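Local coordinates for protein glycerol dehydrogenase (Bacillus coagulans, PDB 6CSJ) that probably oxidises glycerol and related polyols with NAD, and in this engineered double mutant has acquired D-lactate dehydrogenase activity, at residues D86-L97 with I109-I117. The protein carries 2 engineered substitutions. Sequence-based numbering, arbitrary orientation.
Sequences DVVVGIGGGKTL and IPVIVAPTI
Strands 87-92 and 111-115 are the two parallel strands of a beta-alpha-beta unit, and the helix beginning at Gly94 links them. Val88 N donates to Pro110 O at 3.1 Å, and Ile112 N returns a bond to Val88 O. The ladder continues through Gly90 N to Ile112 O (2.9 Å) and Ala114 N to Gly90 O, each lined up closely with its carbonyl. It ends less regularly: Thr116 N sits above the carbonyl plane of Gly92 O, at 3.2 Å.

On one face Val88 and Val111 lie side by side, CG1 to CG2 at 3.8 Å. On the other, Val89 CG2 meets Ile112 CB, and both residues also touch helix 21-28. Leu97 reaches back from the helix and crosses Val113 and Pro115 at about a right angle. Leu97 CD2 lies 3.9 Å from Val113 CB, and Leu97 CD1 lies 3.6 Å from Pro115 CG.

Just before strand 111-115, Ile109 has CG1 between its backbone N and carbonyl carbon (chi1 55°), which carries CD1 to 4.0 Å from Val88 CB. Ile109 CB and CG2 lie against the Asp86 backbone. A glycine here would probably leave Val88 and the Asp86 backbone without this apolar cover. Gly92 has a positive phi (142°), at which a CB would jam against the preceding carbonyl O. Thr116 OG1 lies 3.4 Å from Gly92 CA. The parallel pair, with a glycine-rich turn into the helix, is typical of the Rossmann-like nucleotide-binding domain of iron-containing alcohol dehydrogenases.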
ATOM      1  N   ASP A  86       9.102 -16.289  19.740  1.00 28.52           N
ATOM      2  CA  ASP A  86       9.574 -16.917  18.482  1.00 29.22           C
ATOM      3  C   ASP A  86       8.656 -16.634  17.261  1.00 23.64           C
ATOM      4  O   ASP A  86       8.778 -17.287  16.220  1.00 21.81           O
ATOM      5  CB  ASP A  86       9.769 -18.429  18.696  1.00 28.74           C
ATOM      6  CG  ASP A  86       8.484 -19.141  19.092  1.00 30.91           C
ATOM      7  OD1 ASP A  86       7.441 -18.467  19.296  1.00 33.12           O
ATOM      8  OD2 ASP A  86       8.514 -20.382  19.212  1.00 34.24           O
ATOM      9  N   VAL A  87       7.736 -15.677  17.411  1.00 22.29           N
ATOM     10  CA  VAL A  87       6.943 -15.143  16.290  1.00 23.77           C
ATOM     11  C   VAL A  87       6.449 -13.741  16.664  1.00 24.55           C
ATOM     12  O   VAL A  87       6.054 -13.497  17.807  1.00 31.03           O
ATOM     13  CB  VAL A  87       5.768 -16.087  15.888  1.00 25.55           C
ATOM     14  CG1 VAL A  87       4.848 -16.387  17.065  1.00 27.59           C
ATOM     15  CG2 VAL A  87       4.966 -15.513  14.729  1.00 23.97           C
ATOM     16  N   VAL A  88       6.496 -12.814  15.708  1.00 24.04           N
ATOM     17  CA  VAL A  88       6.087 -11.428  15.959  1.00 23.54           C
ATOM     18  C   VAL A  88       4.839 -11.095  15.138  1.00 23.00           C
ATOM     19  O   VAL A  88       4.700 -11.531  13.997  1.00 27.36           O
ATOM     20  CB  VAL A  88       7.247 -10.418  15.714  1.00 21.68           C
ATOM     21  CG1 VAL A  88       7.899 -10.624  14.351  1.00 19.77           C
ATOM     22  CG2 VAL A  88       6.767  -8.976  15.881  1.00 22.01           C
ATOM     23  N   VAL A  89       3.931 -10.336  15.742  1.00 25.48           N
ATOM     24  CA  VAL A  89       2.689  -9.933  15.107  1.00 26.37           C
ATOM     25  C   VAL A  89       2.589  -8.421  15.191  1.00 25.25           C
ATOM     26  O   VAL A  89       2.848  -7.843  16.248  1.00 26.08           O
ATOM     27  CB  VAL A  89       1.453 -10.567  15.790  1.00 26.47           C
ATOM     28  CG1 VAL A  89       0.172 -10.176  15.053  1.00 27.71           C
ATOM     29  CG2 VAL A  89       1.605 -12.084  15.875  1.00 27.66           C
ATOM     30  N   GLY A  90       2.215  -7.796  14.074  1.00 21.11           N
ATOM     31  CA  GLY A  90       1.878  -6.374  14.031  1.00 21.70           C
ATOM     32  C   GLY A  90       0.417  -6.238  13.667  1.00 24.59           C
ATOM     33  O   GLY A  90      -0.056  -6.920  12.763  1.00 20.53           O
ATOM     34  N   ILE A  91      -0.300  -5.372  14.383  1.00 24.65           N
ATOM     35  CA  ILE A  91      -1.720  -5.132  14.156  1.00 20.88           C
ATOM     36  C   ILE A  91      -1.936  -3.626  14.113  1.00 20.36           C
ATOM     37  O   ILE A  91      -1.661  -2.930  15.084  1.00 19.42           O
ATOM     38  CB  ILE A  91      -2.609  -5.767  15.267  1.00 22.79           C
ATOM     39  CG1 ILE A  91      -2.213  -7.236  15.526  1.00 24.93           C
ATOM     40  CG2 ILE A  91      -4.092  -5.686  14.886  1.00 21.99           C
ATOM     41  CD1 ILE A  91      -3.000  -7.913  16.629  1.00 27.44           C
ATOM     42  N   GLY A  92      -2.419  -3.122  12.977  1.00 22.65           N
ATOM     43  CA  GLY A  92      -2.662  -1.691  12.819  1.00 23.64           C
ATOM     44  C   GLY A  92      -2.320  -1.172  11.440  1.00 22.71           C
ATOM     45  O   GLY A  92      -2.438  -1.883  10.447  1.00 20.36           O
ATOM     46  N   GLY A  93      -1.897   0.092  11.404  1.00 25.25           N
ATOM     47  CA  GLY A  93      -1.491   0.771  10.180  1.00 23.49           C
ATOM     48  C   GLY A  93      -0.071   0.443   9.779  1.00 26.43           C
ATOM     49  O   GLY A  93       0.631  -0.320  10.470  1.00 30.04           O
ATOM     50  N   GLY A  94       0.354   1.039   8.661  1.00 23.59           N
ATOM     51  CA  GLY A  94       1.647   0.760   8.037  1.00 20.96           C
ATOM     52  C   GLY A  94       2.861   0.865   8.934  1.00 19.80           C
ATOM     53  O   GLY A  94       3.757   0.006   8.870  1.00 19.14           O
ATOM     54  N   LYS A  95       2.897   1.902   9.773  1.00 18.78           N
ATOM     55  CA  LYS A  95       4.018   2.074  10.699  1.00 20.79           C
ATOM     56  C   LYS A  95       4.141   0.897  11.680  1.00 21.62           C
ATOM     57  O   LYS A  95       5.247   0.394  11.913  1.00 19.97           O
ATOM     58  CB  LYS A  95       3.920   3.410  11.436  1.00 23.56           C
ATOM     59  CG  LYS A  95       4.258   4.633  10.578  1.00 25.10           C
ATOM     60  CD  LYS A  95       4.081   5.909  11.413  1.00 33.15           C
ATOM     61  CE  LYS A  95       4.043   7.186  10.573  1.00 36.27           C
ATOM     62  NZ  LYS A  95       5.358   7.493   9.949  1.00 39.90           N
ATOM     63  N   THR A  96       3.014   0.439  12.221  1.00 22.98           N
ATOM     64  CA  THR A  96       3.006  -0.749  13.091  1.00 21.74           C
ATOM     65  C   THR A  96       3.438  -2.015  12.349  1.00 19.82           C
ATOM     66  O   THR A  96       4.243  -2.790  12.857  1.00 21.69           O
ATOM     67  CB  THR A  96       1.615  -1.001  13.712  1.00 22.21           C
ATOM     68  OG1 THR A  96       1.163   0.172  14.411  1.00 21.48           O
ATOM     69  CG2 THR A  96       1.657  -2.168  14.681  1.00 20.48           C
ATOM     70  N   LEU A  97       2.902  -2.219  11.157  1.00 19.77           N
ATOM     71  CA  LEU A  97       3.188  -3.430  10.372  1.00 20.42           C
ATOM     72  C   LEU A  97       4.658  -3.486   9.996  1.00 21.18           C
ATOM     73  O   LEU A  97       5.298  -4.517  10.143  1.00 23.92           O
ATOM     74  CB  LEU A  97       2.316  -3.493   9.100  1.00 21.54           C
ATOM     75  CG  LEU A  97       0.789  -3.465   9.289  1.00 21.81           C
ATOM     76  CD1 LEU A  97       0.071  -3.620   7.965  1.00 21.08           C
ATOM     77  CD2 LEU A  97       0.323  -4.526  10.278  1.00 22.26           C
ATOM     78  N   ILE A 109      12.908 -14.115  13.423  1.00 23.21           N
ATOM     79  CA  ILE A 109      11.688 -14.886  13.711  1.00 22.50           C
ATOM     80  C   ILE A 109      10.608 -14.573  12.660  1.00 22.82           C
ATOM     81  O   ILE A 109      10.602 -13.465  12.090  1.00 20.79           O
ATOM     82  CB  ILE A 109      11.158 -14.616  15.143  1.00 20.89           C
ATOM     83  CG1 ILE A 109      10.920 -13.118  15.394  1.00 17.20           C
ATOM     84  CG2 ILE A 109      12.135 -15.195  16.179  1.00 19.97           C
ATOM     85  CD1 ILE A 109      10.292 -12.812  16.734  1.00 16.98           C
ATOM     86  N   PRO A 110       9.699 -15.536  12.383  1.00 21.17           N
ATOM     87  CA  PRO A 110       8.627 -15.283  11.405  1.00 20.15           C
ATOM     88  C   PRO A 110       7.686 -14.151  11.841  1.00 22.47           C
ATOM     89  O   PRO A 110       7.630 -13.815  13.028  1.00 20.41           O
ATOM     90  CB  PRO A 110       7.893 -16.620  11.307  1.00 19.84           C
ATOM     91  CG  PRO A 110       8.285 -17.381  12.539  1.00 21.24           C
ATOM     92  CD  PRO A 110       9.668 -16.924  12.882  1.00 21.81           C
ATOM     93  N   VAL A 111       6.983 -13.565  10.871  1.00 21.87           N
ATOM     94  CA  VAL A 111       6.180 -12.359  11.075  1.00 20.92           C
ATOM     95  C   VAL A 111       4.744 -12.556  10.585  1.00 19.20           C
ATOM     96  O   VAL A 111       4.512 -13.203   9.557  1.00 19.85           O
ATOM     97  CB  VAL A 111       6.788 -11.172  10.295  1.00 22.00           C
ATOM     98  CG1 VAL A 111       5.986  -9.909  10.565  1.00 21.20           C
ATOM     99  CG2 VAL A 111       8.255 -11.008  10.616  1.00 23.16           C
ATOM    100  N   ILE A 112       3.797 -11.986  11.334  1.00 18.60           N
ATOM    101  CA  ILE A 112       2.397 -11.885  10.935  1.00 16.99           C
ATOM    102  C   ILE A 112       2.042 -10.408  10.927  1.00 18.17           C
ATOM    103  O   ILE A 112       2.224  -9.720  11.925  1.00 17.39           O
ATOM    104  CB  ILE A 112       1.453 -12.652  11.887  1.00 16.64           C
ATOM    105  CG1 ILE A 112       1.836 -14.144  11.908  1.00 18.83           C
ATOM    106  CG2 ILE A 112      -0.012 -12.472  11.475  1.00 16.44           C
ATOM    107  CD1 ILE A 112       0.901 -15.036  12.709  1.00 19.51           C
ATOM    108  N   VAL A 113       1.538  -9.921   9.794  1.00 21.35           N
ATOM    109  CA  VAL A 113       1.031  -8.556   9.702  1.00 21.87           C
ATOM    110  C   VAL A 113      -0.474  -8.639   9.540  1.00 22.00           C
ATOM    111  O   VAL A 113      -0.978  -9.439   8.752  1.00 20.66           O
ATOM    112  CB  VAL A 113       1.712  -7.720   8.584  1.00 23.42           C
ATOM    113  CG1 VAL A 113       3.205  -7.588   8.872  1.00 21.84           C
ATOM    114  CG2 VAL A 113       1.515  -8.311   7.198  1.00 23.62           C
ATOM    115  N   ALA A 114      -1.180  -7.833  10.331  1.00 22.74           N
ATOM    116  CA  ALA A 114      -2.629  -7.824  10.368  1.00 21.24           C
ATOM    117  C   ALA A 114      -3.114  -6.382  10.278  1.00 20.81           C
ATOM    118  O   ALA A 114      -3.346  -5.749  11.299  1.00 19.13           O
ATOM    119  CB  ALA A 114      -3.125  -8.503  11.639  1.00 23.24           C
ATOM    120  N   PRO A 115      -3.259  -5.852   9.046  1.00 22.37           N
ATOM    121  CA  PRO A 115      -3.714  -4.470   8.895  1.00 19.84           C
ATOM    122  C   PRO A 115      -5.137  -4.294   9.399  1.00 20.30           C
ATOM    123  O   PRO A 115      -5.960  -5.203   9.251  1.00 21.15           O
ATOM    124  CB  PRO A 115      -3.656  -4.214   7.384  1.00 20.81           C
ATOM    125  CG  PRO A 115      -2.867  -5.330   6.808  1.00 21.73           C
ATOM    126  CD  PRO A 115      -3.019  -6.494   7.742  1.00 23.00           C
ATOM    127  N   THR A 116      -5.392  -3.150  10.018  1.00 18.22           N
ATOM    128  CA  THR A 116      -6.727  -2.755  10.434  1.00 19.82           C
ATOM    129  C   THR A 116      -7.396  -1.834   9.405  1.00 21.78           C
ATOM    130  O   THR A 116      -8.531  -1.382   9.617  1.00 22.92           O
ATOM    131  CB  THR A 116      -6.673  -2.038  11.795  1.00 20.15           C
ATOM    132  OG1 THR A 116      -5.767  -0.939  11.707  1.00 21.23           O
ATOM    133  CG2 THR A 116      -6.199  -2.985  12.868  1.00 19.82           C
ATOM    134  N   ILE A 117      -6.682  -1.546   8.314  1.00 23.97           N
ATOM    135  CA  ILE A 117      -7.186  -0.753   7.184  1.00 21.65           C
ATOM    136  C   ILE A 117      -6.634  -1.378   5.907  1.00 21.54           C
ATOM    137  O   ILE A 117      -5.654  -2.136   5.955  1.00 23.06           O
ATOM    138  CB  ILE A 117      -6.743   0.730   7.276  1.00 24.03           C
ATOM    139  CG1 ILE A 117      -5.210   0.867   7.053  1.00 28.40           C
ATOM    140  CG2 ILE A 117      -7.216   1.340   8.598  1.00 23.46           C
ATOM    141  CD1 ILE A 117      -4.596   2.186   7.483  1.00 31.75           C
TER